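Local atomic coordinates of thiaminase-I (Naegleria gruberi, PDB entry 4HCW), a protein that belongs to the thiaminase I family, whose members share a two-lobed alpha/beta fold like that of periplasmic binding proteins. Residues A[96-108]-A[326-338]. Sequence-based numbering, arbitrary orientation.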
loop_
_atom_site.group_PDB
_atom_site.type_symbol
_atom_site.label_atom_id
_atom_site.label_comp_id
_atom_site.label_asym_id
_atom_site.label_seq_id
_atom_site.Cartn_x
_atom_site.Cartn_y
_atom_site.Cartn_z
ATOM N N ASP A 96 -4.269 -1.143 -18.772
ATOM C CA ASP A 96 -2.843 -0.838 -18.725
ATOM C C ASP A 96 -2.359 -0.558 -17.306
ATOM O O ASP A 96 -2.928 0.267 -16.592
ATOM C CB ASP A 96 -2.508 0.339 -19.643
ATOM C CG ASP A 96 -2.615 -0.018 -21.111
ATOM O OD1 ASP A 96 -2.437 -1.208 -21.448
ATOM O OD2 ASP A 96 -2.875 0.889 -21.928
ATOM N N LEU A 97 -1.301 -1.258 -16.909
ATOM C CA LEU A 97 -0.697 -1.076 -15.597
ATOM C C LEU A 97 0.675 -0.441 -15.755
ATOM O O LEU A 97 1.268 -0.490 -16.833
ATOM C CB LEU A 97 -0.555 -2.425 -14.893
ATOM C CG LEU A 97 -1.800 -3.310 -14.812
ATOM C CD1 LEU A 97 -1.436 -4.695 -14.305
ATOM C CD2 LEU A 97 -2.852 -2.672 -13.922
ATOM N N HIS A 98 1.184 0.154 -14.682
ATOM C CA HIS A 98 2.545 0.671 -14.689
ATOM C C HIS A 98 3.534 -0.486 -14.669
ATOM O O HIS A 98 3.154 -1.632 -14.421
ATOM C CB HIS A 98 2.785 1.592 -13.493
ATOM C CG HIS A 98 2.118 2.927 -13.614
ATOM N ND1 HIS A 98 0.750 3.083 -13.564
ATOM C CD2 HIS A 98 2.633 4.167 -13.784
ATOM C CE1 HIS A 98 0.450 4.362 -13.696
ATOM N NE2 HIS A 98 1.574 5.042 -13.832
ATOM N N SER A 99 4.802 -0.188 -14.933
ATOM C CA SER A 99 5.835 -1.214 -14.952
ATOM C C SER A 99 6.007 -1.855 -13.577
ATOM O O SER A 99 6.129 -3.075 -13.463
ATOM C CB SER A 99 7.164 -0.633 -15.438
ATOM O OG SER A 99 7.601 0.419 -14.597
ATOM N N PHE A 100 6.003 -1.030 -12.535
ATOM C CA PHE A 100 6.192 -1.521 -11.174
ATOM C C PHE A 100 4.955 -2.232 -10.631
ATOM O O PHE A 100 5.068 -3.170 -9.841
ATOM C CB PHE A 100 6.618 -0.387 -10.236
ATOM C CG PHE A 100 5.701 0.805 -10.257
ATOM C CD1 PHE A 100 4.619 0.882 -9.396
ATOM C CD2 PHE A 100 5.934 1.858 -11.128
ATOM C CE1 PHE A 100 3.782 1.983 -9.408
ATOM C CE2 PHE A 100 5.099 2.961 -11.145
ATOM C CZ PHE A 100 4.022 3.023 -10.284
ATOM N N VAL A 101 3.778 -1.784 -11.057
ATOM C CA VAL A 101 2.525 -2.402 -10.634
ATOM C C VAL A 101 2.421 -3.830 -11.160
ATOM O O VAL A 101 2.080 -4.753 -10.421
ATOM C CB VAL A 101 1.303 -1.590 -11.110
ATOM C CG1 VAL A 101 0.016 -2.358 -10.854
ATOM C CG2 VAL A 101 1.265 -0.236 -10.423
ATOM N N SER A 102 2.725 -4.004 -12.441
ATOM C CA SER A 102 2.679 -5.320 -13.065
ATOM C C SER A 102 3.795 -6.220 -12.543
ATOM O O SER A 102 3.624 -7.435 -12.433
ATOM C CB SER A 102 2.764 -5.194 -14.588
ATOM O OG SER A 102 3.911 -4.458 -14.974
ATOM N N SER A 103 4.936 -5.618 -12.221
ATOM C CA SER A 103 6.077 -6.365 -11.702
ATOM C C SER A 103 5.801 -6.894 -10.301
ATOM O O SER A 103 6.250 -7.981 -9.938
ATOM C CB SER A 103 7.334 -5.492 -11.690
ATOM O OG SER A 103 7.693 -5.091 -13.001
ATOM N N SER A 104 5.059 -6.118 -9.518
ATOM C CA SER A 104 4.740 -6.494 -8.146
ATOM C C SER A 104 3.762 -7.662 -8.098
ATOM O O SER A 104 3.662 -8.357 -7.087
ATOM C CB SER A 104 4.160 -5.301 -7.384
ATOM O OG SER A 104 2.891 -4.936 -7.898
ATOM N N ALA A 105 3.042 -7.873 -9.195
ATOM C CA ALA A 105 2.052 -8.941 -9.266
ATOM C C ALA A 105 2.620 -10.195 -9.923
ATOM O O ALA A 105 2.029 -11.272 -9.837
ATOM C CB ALA A 105 0.813 -8.466 -10.008
ATOM N N SER A 106 3.768 -10.051 -10.577
ATOM C CA SER A 106 4.392 -11.172 -11.274
ATOM C C SER A 106 5.434 -11.866 -10.403
ATOM O O SER A 106 6.289 -11.217 -9.802
ATOM C CB SER A 106 5.030 -10.706 -12.585
ATOM O OG SER A 106 6.091 -9.799 -12.343
ATOM N N VAL A 107 5.353 -13.192 -10.341
ATOM C CA VAL A 107 6.312 -13.985 -9.582
ATOM C C VAL A 107 7.000 -15.001 -10.489
ATOM O O VAL A 107 6.354 -15.908 -11.018
ATOM C CB VAL A 107 5.638 -14.724 -8.410
ATOM C CG1 VAL A 107 6.649 -15.591 -7.677
ATOM C CG2 VAL A 107 4.991 -13.729 -7.458
ATOM N N ASN A 108 8.310 -14.836 -10.662
ATOM C CA ASN A 108 9.108 -15.703 -11.527
ATOM C C ASN A 108 8.593 -15.746 -12.964
ATOM O O ASN A 108 8.423 -16.821 -13.540
ATOM C CB ASN A 108 9.202 -17.120 -10.950
ATOM C CG ASN A 108 9.853 -17.151 -9.582
ATOM O OD1 ASN A 108 10.735 -16.345 -9.281
ATOM N ND2 ASN A 108 9.419 -18.084 -8.741
ATOM N N PHE A 326 3.564 8.859 -10.854
ATOM C CA PHE A 326 3.756 7.455 -11.205
ATOM C C PHE A 326 4.294 7.280 -12.622
ATOM O O PHE A 326 4.960 6.291 -12.921
ATOM C CB PHE A 326 2.449 6.675 -11.038
ATOM C CG PHE A 326 2.049 6.457 -9.605
ATOM C CD1 PHE A 326 3.009 6.277 -8.625
ATOM C CD2 PHE A 326 0.713 6.432 -9.240
ATOM C CE1 PHE A 326 2.645 6.076 -7.306
ATOM C CE2 PHE A 326 0.342 6.233 -7.922
ATOM C CZ PHE A 326 1.311 6.055 -6.953
ATOM N N ASP A 327 4.002 8.244 -13.489
ATOM C CA ASP A 327 4.445 8.182 -14.879
ATOM C C ASP A 327 5.879 8.675 -15.043
ATOM O O ASP A 327 6.648 8.122 -15.829
ATOM C CB ASP A 327 3.507 8.989 -15.780
ATOM C CG ASP A 327 2.152 8.332 -15.947
ATOM O OD1 ASP A 327 2.093 7.086 -15.958
ATOM O OD2 ASP A 327 1.146 9.063 -16.067
ATOM N N ALA A 328 6.231 9.718 -14.298
ATOM C CA ALA A 328 7.563 10.305 -14.380
ATOM C C ALA A 328 8.622 9.382 -13.788
ATOM O O ALA A 328 9.731 9.276 -14.311
ATOM C CB ALA A 328 7.590 11.658 -13.683
ATOM N N LYS A 329 8.269 8.712 -12.696
ATOM C CA LYS A 329 9.205 7.844 -11.993
ATOM C C LYS A 329 8.830 6.377 -12.170
ATOM O O LYS A 329 9.058 5.561 -11.278
ATOM C CB LYS A 329 9.234 8.200 -10.507
ATOM C CG LYS A 329 9.371 9.691 -10.244
ATOM C CD LYS A 329 9.338 10.010 -8.758
ATOM C CE LYS A 329 9.438 11.509 -8.520
ATOM N NZ LYS A 329 9.448 11.854 -7.072
ATOM N N GLU A 330 8.267 6.050 -13.328
ATOM C CA GLU A 330 7.774 4.702 -13.603
ATOM C C GLU A 330 8.872 3.639 -13.529
ATOM O O GLU A 330 8.600 2.473 -13.240
ATOM C CB GLU A 330 7.082 4.659 -14.971
ATOM C CG GLU A 330 6.366 3.351 -15.274
ATOM C CD GLU A 330 5.652 3.372 -16.612
ATOM O OE1 GLU A 330 5.586 4.451 -17.239
ATOM O OE2 GLU A 330 5.155 2.308 -17.039
ATOM N N SER A 331 10.111 4.045 -13.781
ATOM C CA SER A 331 11.231 3.112 -13.784
ATOM C C SER A 331 11.982 3.098 -12.454
ATOM O O SER A 331 12.723 2.159 -12.162
ATOM C CB SER A 331 12.199 3.442 -14.922
ATOM O OG SER A 331 12.729 4.748 -14.774
ATOM N N GLU A 332 11.786 4.139 -11.652
ATOM C CA GLU A 332 12.537 4.290 -10.409
ATOM C C GLU A 332 11.811 3.694 -9.204
ATOM O O GLU A 332 12.409 3.495 -8.148
ATOM C CB GLU A 332 12.854 5.768 -10.156
ATOM C CG GLU A 332 13.436 6.510 -11.360
ATOM C CD GLU A 332 14.913 6.226 -11.591
ATOM O OE1 GLU A 332 15.680 7.196 -11.769
ATOM O OE2 GLU A 332 15.310 5.042 -11.608
ATOM N N VAL A 333 10.523 3.408 -9.368
ATOM C CA VAL A 333 9.716 2.871 -8.276
ATOM C C VAL A 333 10.078 1.421 -7.948
ATOM O O VAL A 333 10.184 0.579 -8.841
ATOM C CB VAL A 333 8.208 2.983 -8.584
ATOM C CG1 VAL A 333 7.397 2.186 -7.583
ATOM C CG2 VAL A 333 7.774 4.439 -8.580
ATOM N N ARG A 334 10.269 1.144 -6.661
ATOM C CA ARG A 334 10.616 -0.194 -6.196
ATOM C C ARG A 334 9.499 -0.803 -5.355
ATOM O O ARG A 334 8.690 -0.086 -4.767
ATOM C CB ARG A 334 11.910 -0.152 -5.380
ATOM C CG ARG A 334 13.133 0.273 -6.171
ATOM C CD ARG A 334 13.448 -0.733 -7.260
ATOM N NE ARG A 334 14.657 -0.385 -7.999
ATOM C CZ ARG A 334 14.670 0.341 -9.111
ATOM N NH1 ARG A 334 13.533 0.798 -9.619
ATOM N NH2 ARG A 334 15.818 0.610 -9.718
ATOM N N VAL A 335 9.457 -2.131 -5.303
ATOM C CA VAL A 335 8.464 -2.840 -4.501
ATOM C C VAL A 335 9.127 -3.926 -3.658
ATOM O O VAL A 335 9.693 -4.878 -4.194
ATOM C CB VAL A 335 7.375 -3.486 -5.380
ATOM C CG1 VAL A 335 6.428 -4.318 -4.527
ATOM C CG2 VAL A 335 6.608 -2.424 -6.152
ATOM N N LEU A 336 9.049 -3.780 -2.340
ATOM C CA LEU A 336 9.655 -4.744 -1.429
ATOM C C LEU A 336 8.766 -5.972 -1.252
ATOM O O LEU A 336 7.594 -5.853 -0.894
ATOM C CB LEU A 336 9.931 -4.092 -0.073
ATOM C CG LEU A 336 10.606 -4.966 0.985
ATOM C CD1 LEU A 336 11.958 -5.461 0.495
ATOM C CD2 LEU A 336 10.752 -4.205 2.292
ATOM N N ARG A 337 9.327 -7.150 -1.510
ATOM C CA ARG A 337 8.584 -8.400 -1.378
ATOM C C ARG A 337 9.388 -9.455 -0.622
ATOM O O ARG A 337 10.613 -9.375 -0.543
ATOM C CB ARG A 337 8.175 -8.936 -2.753
ATOM C CG ARG A 337 7.355 -7.963 -3.584
ATOM C CD ARG A 337 6.762 -8.641 -4.808
ATOM N NE ARG A 337 7.784 -9.264 -5.642
ATOM C CZ ARG A 337 7.530 -9.905 -6.779
ATOM N NH1 ARG A 337 8.522 -10.443 -7.475
ATOM N NH2 ARG A 337 6.284 -10.007 -7.220
ATOM N N CYS A 338 8.691 -10.447 -0.076
ATOM C CA CYS A 338 9.330 -11.498 0.712
ATOM C C CYS A 338 9.263 -12.847 0.002
ATOM O O CYS A 338 8.207 -13.250 -0.484
ATOM C CB CYS A 338 8.671 -11.600 2.086
ATOM S SG CYS A 338 8.493 -10.017 2.936
#
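Phe100, Phe326 and His98 form an aromatic cluster where helix 99-105 meets the last turn of helix 317-328. Phe326 turns its ring edge toward the face of His98, with planes at 74°, while CZ of Phe100 meets CD1 of Phe326 at 3.8 Å in an oblique pairing. The Phe100 ring is held between two aliphatic groups: CB of His98 lies over one face and Val333 over the other, its CG1 making a CH-pi contact 3.7 Å from the ring centroid. With chi1 at 54°, CG of Phe100 sits between its own backbone N and carbonyl carbon, and the ring edge is directed at the carbonyl oxygens of Phe326 and Glu330. Further along, CB of Ser104 rests on both methyls of Val335; Val260 of strand 260-267 touches Phe100, Val333 and Val335, so the apolar seam continues into the main sheet.

Polar contacts lie at both ends of the helix. At its start, the extended Glu330 side chain, CG anti to the backbone N (chi1 -172°), brings the anti lone pair of OE2 to the N of Ser99 at 3.3 Å. NE2 of His98, the N-cap residue, gives OD1 of Asp327 a weak, bent bond of 3.0 Å. At the helix's end, NH2 of Arg337 donates to O of Ser106 at 2.9 Å; that oxygen lies close to the guanidinium plane, while the nitrogen stands above the carbonyl plane. NH2 also bonds more weakly to O of Ser104 at 3.1 Å. NH1 adds a weak bond to O of Ser106 and a salt bridge to Asp178 of the neighbouring strand 176-179.

A carboxylate at the N-terminal end and a guanidinium at the C-terminal end would be expected to suit the helix dipole, though Asp178 probably offsets part of the arginine's charge; this is consistent with electrostatic anchoring of a helix whose flank is held by apolar packing.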